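Local atomic coordinates of multicopper oxidase type 1 (Nitrosomonas europaea, PDB entry 3G5W), a protein that binds copper in mononuclear and coupled copper-oxygen sites and, as a two-domain multicopper oxidase, probably couples substrate oxidation to the reduction of dioxygen. Residues R13-D21 / Y166-E176; N109-W118 / W146-G157. One frame throughout, in Å; residues are numbered along the deposited sequence.

Interaction 1: residues R13-D21 / Y166-E176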
loop_
_atom_site.group_PDB
_atom_site.type_symbol
_atom_site.label_atom_id
_atom_site.label_comp_id
_atom_site.label_asym_id
_atom_site.label_seq_id
_atom_site.Cartn_x
_atom_site.Cartn_y
_atom_site.Cartn_z
ATOM N N ARG A 13 -9.949 -10.145 -28.834
ATOM C CA ARG A 13 -9.629 -11.286 -27.981
ATOM C C ARG A 13 -8.122 -11.339 -27.733
ATOM O O ARG A 13 -7.337 -11.306 -28.675
ATOM C CB ARG A 13 -10.117 -12.590 -28.619
ATOM C CG ARG A 13 -9.877 -13.834 -27.778
ATOM C CD ARG A 13 -10.738 -15.023 -28.236
ATOM N NE ARG A 13 -12.133 -14.660 -28.535
ATOM C CZ ARG A 13 -13.067 -14.356 -27.630
ATOM N NH1 ARG A 13 -12.783 -14.337 -26.334
ATOM N NH2 ARG A 13 -14.296 -14.052 -28.030
ATOM N N ILE A 14 -7.733 -11.393 -26.463
ATOM C CA ILE A 14 -6.329 -11.610 -26.083
ATOM C C ILE A 14 -6.228 -12.863 -25.216
ATOM O O ILE A 14 -7.234 -13.343 -24.694
ATOM C CB ILE A 14 -5.695 -10.381 -25.352
ATOM C CG1 ILE A 14 -6.330 -10.146 -23.970
ATOM C CG2 ILE A 14 -5.748 -9.119 -26.235
ATOM C CD1 ILE A 14 -5.552 -9.150 -23.081
ATOM N N VAL A 15 -5.017 -13.394 -25.091
ATOM C CA VAL A 15 -4.751 -14.564 -24.261
ATOM C C VAL A 15 -3.707 -14.189 -23.209
ATOM O O VAL A 15 -2.595 -13.779 -23.548
ATOM C CB VAL A 15 -4.248 -15.766 -25.111
ATOM C CG1 VAL A 15 -3.874 -16.939 -24.213
ATOM C CG2 VAL A 15 -5.306 -16.187 -26.138
ATOM N N LEU A 16 -4.073 -14.312 -21.937
ATOM C CA LEU A 16 -3.171 -13.938 -20.846
ATOM C C LEU A 16 -2.057 -14.973 -20.672
ATOM O O LEU A 16 -0.871 -14.635 -20.687
ATOM C CB LEU A 16 -3.951 -13.746 -19.538
ATOM C CG LEU A 16 -5.142 -12.777 -19.515
ATOM C CD1 LEU A 16 -5.686 -12.650 -18.093
ATOM C CD2 LEU A 16 -4.777 -11.395 -20.075
ATOM N N VAL A 17 -2.462 -16.228 -20.502
ATOM C CA VAL A 17 -1.565 -17.378 -20.376
ATOM C C VAL A 17 -2.342 -18.604 -20.792
ATOM O O VAL A 17 -3.563 -18.628 -20.661
ATOM C CB VAL A 17 -1.151 -17.712 -18.921
ATOM C CG1 VAL A 17 0.362 -17.742 -18.753
ATOM C CG2 VAL A 17 -1.907 -16.885 -17.887
ATOM N N GLY A 18 -1.625 -19.632 -21.243
ATOM C CA GLY A 18 -2.234 -20.918 -21.585
ATOM C C GLY A 18 -3.490 -20.734 -22.410
ATOM O O GLY A 18 -3.452 -20.119 -23.480
ATOM N N LYS A 19 -4.604 -21.245 -21.888
ATOM C CA LYS A 19 -5.904 -21.154 -22.552
ATOM C C LYS A 19 -6.801 -20.048 -21.979
ATOM O O LYS A 19 -7.972 -19.922 -22.362
ATOM C CB LYS A 19 -6.615 -22.518 -22.500
ATOM C CG LYS A 19 -6.020 -23.543 -23.457
ATOM C CD LYS A 19 -6.524 -24.956 -23.189
ATOM C CE LYS A 19 -6.026 -25.904 -24.284
ATOM N NZ LYS A 19 -5.955 -27.323 -23.819
ATOM N N ARG A 20 -6.250 -19.238 -21.075
ATOM C CA ARG A 20 -7.011 -18.145 -20.475
ATOM C C ARG A 20 -7.096 -16.927 -21.402
ATOM O O ARG A 20 -6.166 -16.110 -21.473
ATOM C CB ARG A 20 -6.456 -17.787 -19.081
ATOM C CG ARG A 20 -7.054 -16.552 -18.401
ATOM C CD ARG A 20 -8.523 -16.301 -18.747
ATOM N NE ARG A 20 -9.404 -17.338 -18.246
ATOM C CZ ARG A 20 -10.573 -17.676 -18.783
ATOM N NH1 ARG A 20 -11.035 -17.082 -19.878
ATOM N NH2 ARG A 20 -11.279 -18.634 -18.217
ATOM N N ASP A 21 -8.219 -16.823 -22.112
ATOM C CA ASP A 21 -8.468 -15.693 -22.994
ATOM C C ASP A 21 -9.314 -14.624 -22.303
ATOM O O ASP A 21 -9.896 -14.873 -21.245
ATOM C CB ASP A 21 -9.089 -16.147 -24.331
ATOM C CG ASP A 21 -10.536 -16.622 -24.196
ATOM O OD1 ASP A 21 -10.997 -16.925 -23.076
ATOM O OD2 ASP A 21 -11.218 -16.709 -25.239
ATOM N N TYR A 166 -5.965 -13.756 -12.166
ATOM C CA TYR A 166 -4.840 -13.634 -13.104
ATOM C C TYR A 166 -4.162 -12.275 -12.980
ATOM O O TYR A 166 -4.819 -11.257 -12.760
ATOM C CB TYR A 166 -5.252 -13.918 -14.563
ATOM C CG TYR A 166 -5.558 -15.380 -14.810
ATOM C CD1 TYR A 166 -4.584 -16.242 -15.330
ATOM C CD2 TYR A 166 -6.816 -15.906 -14.503
ATOM C CE1 TYR A 166 -4.858 -17.591 -15.541
ATOM C CE2 TYR A 166 -7.101 -17.250 -14.707
ATOM C CZ TYR A 166 -6.120 -18.084 -15.232
ATOM O OH TYR A 166 -6.403 -19.408 -15.431
ATOM N N TYR A 167 -2.837 -12.285 -13.108
ATOM C CA TYR A 167 -2.006 -11.100 -12.901
ATOM C C TYR A 167 -0.977 -11.031 -14.022
ATOM O O TYR A 167 -0.343 -12.029 -14.341
ATOM C CB TYR A 167 -1.343 -11.167 -11.514
ATOM C CG TYR A 167 -2.369 -11.481 -10.460
ATOM C CD1 TYR A 167 -3.134 -10.463 -9.884
ATOM C CD2 TYR A 167 -2.643 -12.802 -10.100
ATOM C CE1 TYR A 167 -4.124 -10.752 -8.942
ATOM C CE2 TYR A 167 -3.628 -13.098 -9.159
ATOM C CZ TYR A 167 -4.356 -12.064 -8.585
ATOM O OH TYR A 167 -5.333 -12.340 -7.656
ATOM N N THR A 168 -0.827 -9.857 -14.625
ATOM C CA THR A 168 -0.034 -9.752 -15.854
ATOM C C THR A 168 0.974 -8.597 -15.855
ATOM O O THR A 168 0.769 -7.589 -15.185
ATOM C CB THR A 168 -0.941 -9.627 -17.120
ATOM O OG1 THR A 168 -1.723 -8.430 -17.048
ATOM C CG2 THR A 168 -1.876 -10.845 -17.285
ATOM N N ILE A 169 2.072 -8.785 -16.587
ATOM C CA ILE A 169 2.928 -7.681 -17.045
ATOM C C ILE A 169 2.644 -7.536 -18.540
ATOM O O ILE A 169 2.818 -8.498 -19.297
ATOM C CB ILE A 169 4.446 -7.965 -16.881
ATOM C CG1 ILE A 169 4.803 -8.328 -15.432
ATOM C CG2 ILE A 169 5.270 -6.747 -17.358
ATOM C CD1 ILE A 169 6.242 -8.843 -15.247
ATOM N N ASN A 170 2.183 -6.355 -18.953
ATOM C CA ASN A 170 1.808 -6.104 -20.362
ATOM C C ASN A 170 0.885 -7.193 -20.922
ATOM O O ASN A 170 1.090 -7.707 -22.032
ATOM C CB ASN A 170 3.048 -5.910 -21.238
ATOM C CG ASN A 170 3.917 -4.753 -20.761
ATOM O OD1 ASN A 170 3.467 -3.909 -19.987
ATOM N ND2 ASN A 170 5.172 -4.718 -21.216
ATOM N N ALA A 171 -0.113 -7.550 -20.115
ATOM C CA ALA A 171 -1.174 -8.488 -20.509
ATOM C C ALA A 171 -0.743 -9.944 -20.726
ATOM O O ALA A 171 -1.499 -10.716 -21.322
ATOM C CB ALA A 171 -1.948 -7.965 -21.732
ATOM N N LYS A 172 0.448 -10.317 -20.247
ATOM C CA LYS A 172 0.827 -11.737 -20.141
ATOM C C LYS A 172 1.205 -12.147 -18.723
ATOM O O LYS A 172 1.804 -11.371 -17.981
ATOM C CB LYS A 172 1.974 -12.103 -21.089
ATOM C CG LYS A 172 1.717 -11.806 -22.567
ATOM C CD LYS A 172 0.479 -12.525 -23.109
ATOM C CE LYS A 172 0.803 -13.881 -23.688
ATOM N NZ LYS A 172 -0.099 -14.147 -24.863
ATOM N N SER A 173 0.849 -13.375 -18.354
ATOM C CA SER A 173 1.336 -13.973 -17.115
ATOM C C SER A 173 2.543 -14.861 -17.402
ATOM O O SER A 173 2.652 -15.459 -18.476
ATOM C CB SER A 173 0.245 -14.804 -16.436
ATOM O OG SER A 173 -0.946 -14.058 -16.237
ATOM N N PHE A 174 3.453 -14.934 -16.440
ATOM C CA PHE A 174 4.491 -15.946 -16.445
ATOM C C PHE A 174 3.802 -17.323 -16.537
ATOM O O PHE A 174 2.778 -17.541 -15.880
ATOM C CB PHE A 174 5.309 -15.857 -15.156
ATOM C CG PHE A 174 6.516 -16.752 -15.142
ATOM C CD1 PHE A 174 6.439 -18.039 -14.625
ATOM C CD2 PHE A 174 7.728 -16.308 -15.658
ATOM C CE1 PHE A 174 7.557 -18.877 -14.622
ATOM C CE2 PHE A 174 8.845 -17.132 -15.659
ATOM C CZ PHE A 174 8.757 -18.416 -15.141
ATOM N N PRO A 175 4.378 -18.266 -17.308
ATOM C CA PRO A 175 5.656 -18.213 -18.033
ATOM C C PRO A 175 5.623 -17.635 -19.452
ATOM O O PRO A 175 6.550 -17.882 -20.225
ATOM C CB PRO A 175 6.077 -19.687 -18.076
ATOM C CG PRO A 175 4.775 -20.434 -18.143
ATOM C CD PRO A 175 3.728 -19.586 -17.446
ATOM N N GLU A 176 4.592 -16.868 -19.789
ATOM C CA GLU A 176 4.491 -16.295 -21.136
ATOM C C GLU A 176 4.927 -14.823 -21.230
ATOM O O GLU A 176 4.753 -14.166 -22.264
ATOM C CB GLU A 176 3.097 -16.525 -21.710
ATOM C CG GLU A 176 2.888 -17.969 -22.126
ATOM C CD GLU A 176 1.459 -18.279 -22.502
ATOM O OE1 GLU A 176 0.831 -17.459 -23.209
ATOM O OE2 GLU A 176 0.967 -19.351 -22.091
HETATM O O HOH W 1 -2.240 -10.612 -23.840
HETATM O O HOH W 2 -1.141 -19.062 -24.450
#
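Leu16 and Val17, at the corner between strands 2-15 and 20-27, run beside Lys172 and Ser173 just beyond strand 166-169, and Ser173 N gives a hydrogen bond of 3.2 Å to Leu16 O. The hairpin closes through a type II' turn from Val17 to Arg20, while the facing chain reverses in a type I' turn from Ile169 to Lys172. At the corner Lys172 reaches one carbonyl: its chain, bent at three torsions, lets NZ donate to Val15 O at 2.8 Å. Beyond it, Glu176 takes the turn amide, Gly18 N meeting OE2 on its syn side at 2.7 Å, tilted well out of the carboxylate plane, and a water joins OE1 to Gly18 O. Apolar groups fill the other flank. Leu16 splits its branches, CD1 against Tyr166 CB and CD2 against Ala171 O, with Thr168 CG2 a little farther. Val17 packs tightly on Ser173, its CG2 only 3.3 Å from Ser173 CB, and the same methyl reaches the Tyr166 ring at its edge. Over that ring lies the Arg20 chain in a CH-pi contact, CG 3.6 Å from the centroid and almost on the ring normal. With CG anti to the backbone N (chi1 173°), bends at chi2 and chi3 carry the guanidinium past the ring, Tyr166 CE2 at its edge, to Asp21 O and OD1, where Arg13 completes a salt-bridge network. The contact thus joins the first cupredoxin domain's hairpin to an outermost strand of the second domain's six-stranded sheet; strand 137-146 pairs with 166-169 and sends Trp146 against Leu16, where Phe22 also packs.

Interaction 2: residues N109-W118 / W146-G157. With CU (copper (II) ion), chain G.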
loop_
_atom_site.group_PDB
_atom_site.type_symbol
_atom_site.label_atom_id
_atom_site.label_comp_id
_atom_site.label_asym_id
_atom_site.label_seq_id
_atom_site.Cartn_x
_atom_site.Cartn_y
_atom_site.Cartn_z
ATOM N N ASN A 109 -13.916 0.483 -13.259
ATOM C CA ASN A 109 -13.966 -0.791 -12.537
ATOM C C ASN A 109 -14.053 -2.017 -13.453
ATOM O O ASN A 109 -13.622 -3.110 -13.072
ATOM C CB ASN A 109 -15.116 -0.796 -11.523
ATOM C CG ASN A 109 -16.458 -0.501 -12.159
ATOM O OD1 ASN A 109 -16.656 0.562 -12.748
ATOM N ND2 ASN A 109 -17.400 -1.439 -12.028
ATOM N N GLU A 110 -14.613 -1.829 -14.650
ATOM C CA GLU A 110 -14.585 -2.855 -15.698
ATOM C C GLU A 110 -13.586 -2.543 -16.824
ATOM O O GLU A 110 -12.733 -3.373 -17.145
ATOM C CB GLU A 110 -15.978 -3.087 -16.307
ATOM C CG GLU A 110 -16.004 -4.270 -17.297
ATOM C CD GLU A 110 -17.120 -4.189 -18.339
ATOM O OE1 GLU A 110 -18.111 -3.463 -18.110
ATOM O OE2 GLU A 110 -16.998 -4.852 -19.397
ATOM N N HIS A 111 -13.707 -1.358 -17.421
ATOM C CA HIS A 111 -12.992 -1.032 -18.667
ATOM C C HIS A 111 -11.472 -1.013 -18.518
ATOM O O HIS A 111 -10.756 -1.560 -19.364
ATOM C CB HIS A 111 -13.492 0.296 -19.261
ATOM C CG HIS A 111 -14.879 0.226 -19.838
ATOM N ND1 HIS A 111 -15.282 1.004 -20.902
ATOM C CD2 HIS A 111 -15.948 -0.537 -19.505
ATOM C CE1 HIS A 111 -16.546 0.740 -21.186
ATOM N NE2 HIS A 111 -16.970 -0.199 -20.359
ATOM N N VAL A 112 -10.982 -0.389 -17.448
ATOM C CA VAL A 112 -9.536 -0.326 -17.204
ATOM C C VAL A 112 -9.051 -1.620 -16.543
ATOM O O VAL A 112 -8.123 -2.261 -17.035
ATOM C CB VAL A 112 -9.118 0.926 -16.372
ATOM C CG1 VAL A 112 -7.599 0.986 -16.198
ATOM C CG2 VAL A 112 -9.591 2.189 -17.047
ATOM N N THR A 113 -9.696 -2.007 -15.442
ATOM C CA THR A 113 -9.318 -3.214 -14.700
ATOM C C THR A 113 -9.243 -4.483 -15.560
ATOM O O THR A 113 -8.259 -5.228 -15.475
ATOM C CB THR A 113 -10.254 -3.452 -13.486
ATOM O OG1 THR A 113 -10.260 -2.285 -12.653
ATOM C CG2 THR A 113 -9.805 -4.663 -12.663
ATOM N N MET A 114 -10.257 -4.722 -16.397
ATOM C CA MET A 114 -10.332 -6.003 -17.114
ATOM C C MET A 114 -10.685 -5.973 -18.609
ATOM O O MET A 114 -10.965 -7.021 -19.192
ATOM C CB MET A 114 -11.248 -6.980 -16.366
ATOM C CG MET A 114 -12.727 -6.577 -16.308
ATOM S SD MET A 114 -13.666 -7.606 -15.147
ATOM C CE MET A 114 -13.139 -6.928 -13.564
ATOM N N ARG A 115 -10.654 -4.804 -19.240
ATOM C CA ARG A 115 -10.897 -4.755 -20.695
ATOM C C ARG A 115 -9.699 -4.216 -21.479
ATOM O O ARG A 115 -9.820 -3.902 -22.664
ATOM C CB ARG A 115 -12.182 -3.980 -21.023
ATOM C CG ARG A 115 -13.451 -4.538 -20.356
ATOM C CD ARG A 115 -13.827 -5.930 -20.859
ATOM N NE ARG A 115 -14.843 -6.537 -19.997
ATOM C CZ ARG A 115 -15.012 -7.845 -19.818
ATOM N NH1 ARG A 115 -15.958 -8.275 -18.994
ATOM N NH2 ARG A 115 -14.246 -8.724 -20.448
ATOM N N GLY A 116 -8.546 -4.127 -20.807
ATOM C CA GLY A 116 -7.274 -3.766 -21.439
ATOM C C GLY A 116 -7.199 -2.388 -22.084
ATOM O O GLY A 116 -6.443 -2.197 -23.036
ATOM N N MET A 117 -7.961 -1.425 -21.556
ATOM C CA MET A 117 -8.044 -0.088 -22.149
ATOM C C MET A 117 -6.975 0.832 -21.569
ATOM O O MET A 117 -7.284 1.771 -20.848
ATOM C CB MET A 117 -9.444 0.524 -21.956
ATOM C CG MET A 117 -10.582 -0.339 -22.493
ATOM S SD MET A 117 -12.056 0.633 -22.841
ATOM C CE MET A 117 -11.561 1.498 -24.340
ATOM N N TRP A 118 -5.716 0.537 -21.885
ATOM C CA TRP A 118 -4.572 1.275 -21.347
ATOM C C TRP A 118 -3.304 1.048 -22.164
ATOM O O TRP A 118 -3.100 -0.013 -22.763
ATOM C CB TRP A 118 -4.334 0.947 -19.854
ATOM C CG TRP A 118 -4.573 -0.506 -19.492
ATOM C CD1 TRP A 118 -5.703 -1.040 -18.926
ATOM C CD2 TRP A 118 -3.671 -1.603 -19.693
ATOM N NE1 TRP A 118 -5.558 -2.393 -18.768
ATOM C CE2 TRP A 118 -4.324 -2.768 -19.231
ATOM C CE3 TRP A 118 -2.376 -1.715 -20.217
ATOM C CZ2 TRP A 118 -3.722 -4.033 -19.272
ATOM C CZ3 TRP A 118 -1.780 -2.972 -20.266
ATOM C CH2 TRP A 118 -2.456 -4.114 -19.789
ATOM N N TRP A 146 -6.753 -9.322 -13.077
ATOM C CA TRP A 146 -7.908 -9.727 -13.883
ATOM C C TRP A 146 -8.847 -10.643 -13.109
ATOM O O TRP A 146 -8.397 -11.420 -12.272
ATOM C CB TRP A 146 -7.461 -10.439 -15.170
ATOM C CG TRP A 146 -6.438 -9.692 -15.999
ATOM C CD1 TRP A 146 -5.102 -9.542 -15.717
ATOM C CD2 TRP A 146 -6.659 -9.015 -17.247
ATOM N NE1 TRP A 146 -4.486 -8.804 -16.706
ATOM C CE2 TRP A 146 -5.417 -8.467 -17.654
ATOM C CE3 TRP A 146 -7.785 -8.811 -18.056
ATOM C CZ2 TRP A 146 -5.267 -7.738 -18.841
ATOM C CZ3 TRP A 146 -7.636 -8.091 -19.242
ATOM C CH2 TRP A 146 -6.383 -7.555 -19.618
ATOM N N VAL A 147 -10.145 -10.546 -13.410
ATOM C CA VAL A 147 -11.181 -11.412 -12.833
ATOM C C VAL A 147 -11.749 -12.313 -13.943
ATOM O O VAL A 147 -12.570 -11.867 -14.749
ATOM C CB VAL A 147 -12.320 -10.584 -12.181
ATOM C CG1 VAL A 147 -13.386 -11.499 -11.562
ATOM C CG2 VAL A 147 -11.763 -9.635 -11.104
ATOM N N SER A 148 -11.311 -13.573 -13.983
ATOM C CA SER A 148 -11.620 -14.462 -15.113
ATOM C C SER A 148 -13.107 -14.812 -15.287
ATOM O O SER A 148 -13.532 -15.180 -16.390
ATOM C CB SER A 148 -10.776 -15.742 -15.067
ATOM O OG SER A 148 -11.230 -16.618 -14.054
ATOM N N SER A 149 -13.892 -14.680 -14.219
ATOM C CA SER A 149 -15.338 -14.940 -14.298
ATOM C C SER A 149 -16.043 -13.994 -15.273
ATOM O O SER A 149 -17.128 -14.306 -15.762
ATOM C CB SER A 149 -15.990 -14.868 -12.918
ATOM O OG SER A 149 -16.062 -13.528 -12.462
ATOM N N TRP A 150 -15.418 -12.854 -15.574
ATOM C CA TRP A 150 -15.987 -11.892 -16.524
ATOM C C TRP A 150 -15.280 -11.880 -17.881
ATOM O O TRP A 150 -15.580 -11.034 -18.729
ATOM C CB TRP A 150 -16.003 -10.473 -15.935
ATOM C CG TRP A 150 -16.726 -10.369 -14.617
ATOM C CD1 TRP A 150 -16.166 -10.113 -13.395
ATOM C CD2 TRP A 150 -18.137 -10.519 -14.389
ATOM N NE1 TRP A 150 -17.136 -10.093 -12.423
ATOM C CE2 TRP A 150 -18.354 -10.344 -13.003
ATOM C CE3 TRP A 150 -19.235 -10.787 -15.220
ATOM C CZ2 TRP A 150 -19.628 -10.427 -12.425
ATOM C CZ3 TRP A 150 -20.510 -10.868 -14.646
ATOM C CH2 TRP A 150 -20.692 -10.686 -13.258
ATOM N N ALA A 151 -14.364 -12.827 -18.088
ATOM C CA ALA A 151 -13.515 -12.858 -19.281
ATOM C C ALA A 151 -14.313 -12.645 -20.559
ATOM O O ALA A 151 -13.959 -11.811 -21.390
ATOM C CB ALA A 151 -12.729 -14.165 -19.353
ATOM N N ASN A 152 -15.405 -13.386 -20.698
ATOM C CA ASN A 152 -16.190 -13.317 -21.915
ATOM C C ASN A 152 -17.571 -12.703 -21.720
ATOM O O ASN A 152 -18.539 -13.069 -22.391
ATOM C CB ASN A 152 -16.226 -14.690 -22.583
ATOM C CG ASN A 152 -14.885 -15.052 -23.203
ATOM O OD1 ASN A 152 -14.363 -14.321 -24.054
ATOM N ND2 ASN A 152 -14.312 -16.166 -22.771
ATOM N N LYS A 153 -17.636 -11.736 -20.811
ATOM C CA LYS A 153 -18.875 -11.026 -20.520
ATOM C C LYS A 153 -18.693 -9.502 -20.602
ATOM O O LYS A 153 -18.783 -8.813 -19.581
ATOM C CB LYS A 153 -19.426 -11.460 -19.155
ATOM C CG LYS A 153 -19.985 -12.890 -19.146
ATOM C CD LYS A 153 -20.490 -13.296 -17.771
ATOM C CE LYS A 153 -21.085 -14.701 -17.798
ATOM N NZ LYS A 153 -22.327 -14.778 -18.634
ATOM N N PRO A 154 -18.458 -8.970 -21.823
ATOM C CA PRO A 154 -18.239 -7.531 -22.011
ATOM C C PRO A 154 -19.442 -6.719 -21.540
ATOM O O PRO A 154 -20.583 -7.122 -21.764
ATOM C CB PRO A 154 -18.067 -7.395 -23.532
ATOM C CG PRO A 154 -18.711 -8.606 -24.098
ATOM C CD PRO A 154 -18.406 -9.686 -23.109
ATOM N N GLY A 155 -19.183 -5.598 -20.874
ATOM C CA GLY A 155 -20.251 -4.783 -20.300
ATOM C C GLY A 155 -20.604 -5.188 -18.879
ATOM O O GLY A 155 -21.454 -4.562 -18.243
ATOM N N GLU A 156 -19.955 -6.238 -18.384
ATOM C CA GLU A 156 -20.161 -6.718 -17.018
ATOM C C GLU A 156 -18.832 -6.851 -16.278
ATOM O O GLU A 156 -17.788 -7.031 -16.902
ATOM C CB GLU A 156 -20.858 -8.083 -17.027
ATOM C CG GLU A 156 -22.250 -8.100 -17.622
ATOM C CD GLU A 156 -22.864 -9.488 -17.586
ATOM O OE1 GLU A 156 -22.937 -10.137 -18.654
ATOM O OE2 GLU A 156 -23.258 -9.933 -16.486
ATOM N N GLY A 157 -18.882 -6.776 -14.946
ATOM C CA GLY A 157 -17.703 -7.024 -14.110
ATOM C C GLY A 157 -17.223 -5.840 -13.291
ATOM O O GLY A 157 -17.643 -4.707 -13.510
HETATM CU CU CU G . -14.069 2.376 -21.963
#
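Glu110, near the start of helix 108-114, and Arg115, five residues on, reach together into the turns of 150-156, joined to each other by a salt bridge of 2.8 Å between Arg115 NE and Glu110 OE2. The acceptors lie close to the guanidinium plane, which holds the group flat: NH1 (at 2.8 Å) and NH2 both donate to Trp150 O, NH1 also to Glu156 O and NH2 to Ala151 O. Pro154 CA and Met114 CG lie over its opposite faces. Glu110 OE2 uses its anti lone pair for Arg115 and its syn side for Gly155 N, 2.7 Å away. Replacing Arg115 by an alanine is likely to leave the carbonyls of Trp150, Ala151 and Glu156 without their shared donor and Glu110 without its counter-charge. Packing is close beside the guanidinium, where Met114 SD lies 3.8 Å from Trp150 CB and Met114 CE touches Val147 CG2; Gly157 passes so near the sulfur that a side chain there would clash. The Trp146 ring meets Met114 O at CZ3 and the edge of Trp118 at CZ2. The solvent side is looser: the Lys153 and Glu156 side chains lead off, and exposed Gly155 and Glu156 hold by their backbone. His111, with Glu110 OE1 at its ring edge, binds copper through ND1 at 2.1 Å, alongside His56, Cys104 and Met117. The loop after strand 137-146 thus lies against the copper-bearing helix, next to Phe22, His23 and Phe25 of strand 20-27.

How the interactions relate
Both contacts join the two cupredoxin domains, and both use the second domain's stretch from the end of strand 137-146 to just past strand 166-169; interaction 2 is nested inside the loop that interaction 1 closes. They abut directly: Trp146 N lies 2.8 Å from Tyr166 O in a probable backbone bond, and Arg13 NH1 probably bonds to Asn152 OD1. Interaction 1 is partly buried, combining backbone and carboxylate bonds at a hairpin turn with an apolar flank, with a water bridging Gly18 and Glu176. Interaction 2 is more deeply buried, gathers carbonyls around one arginine, and lies beside the mononuclear copper, to which its helix contributes a ligand.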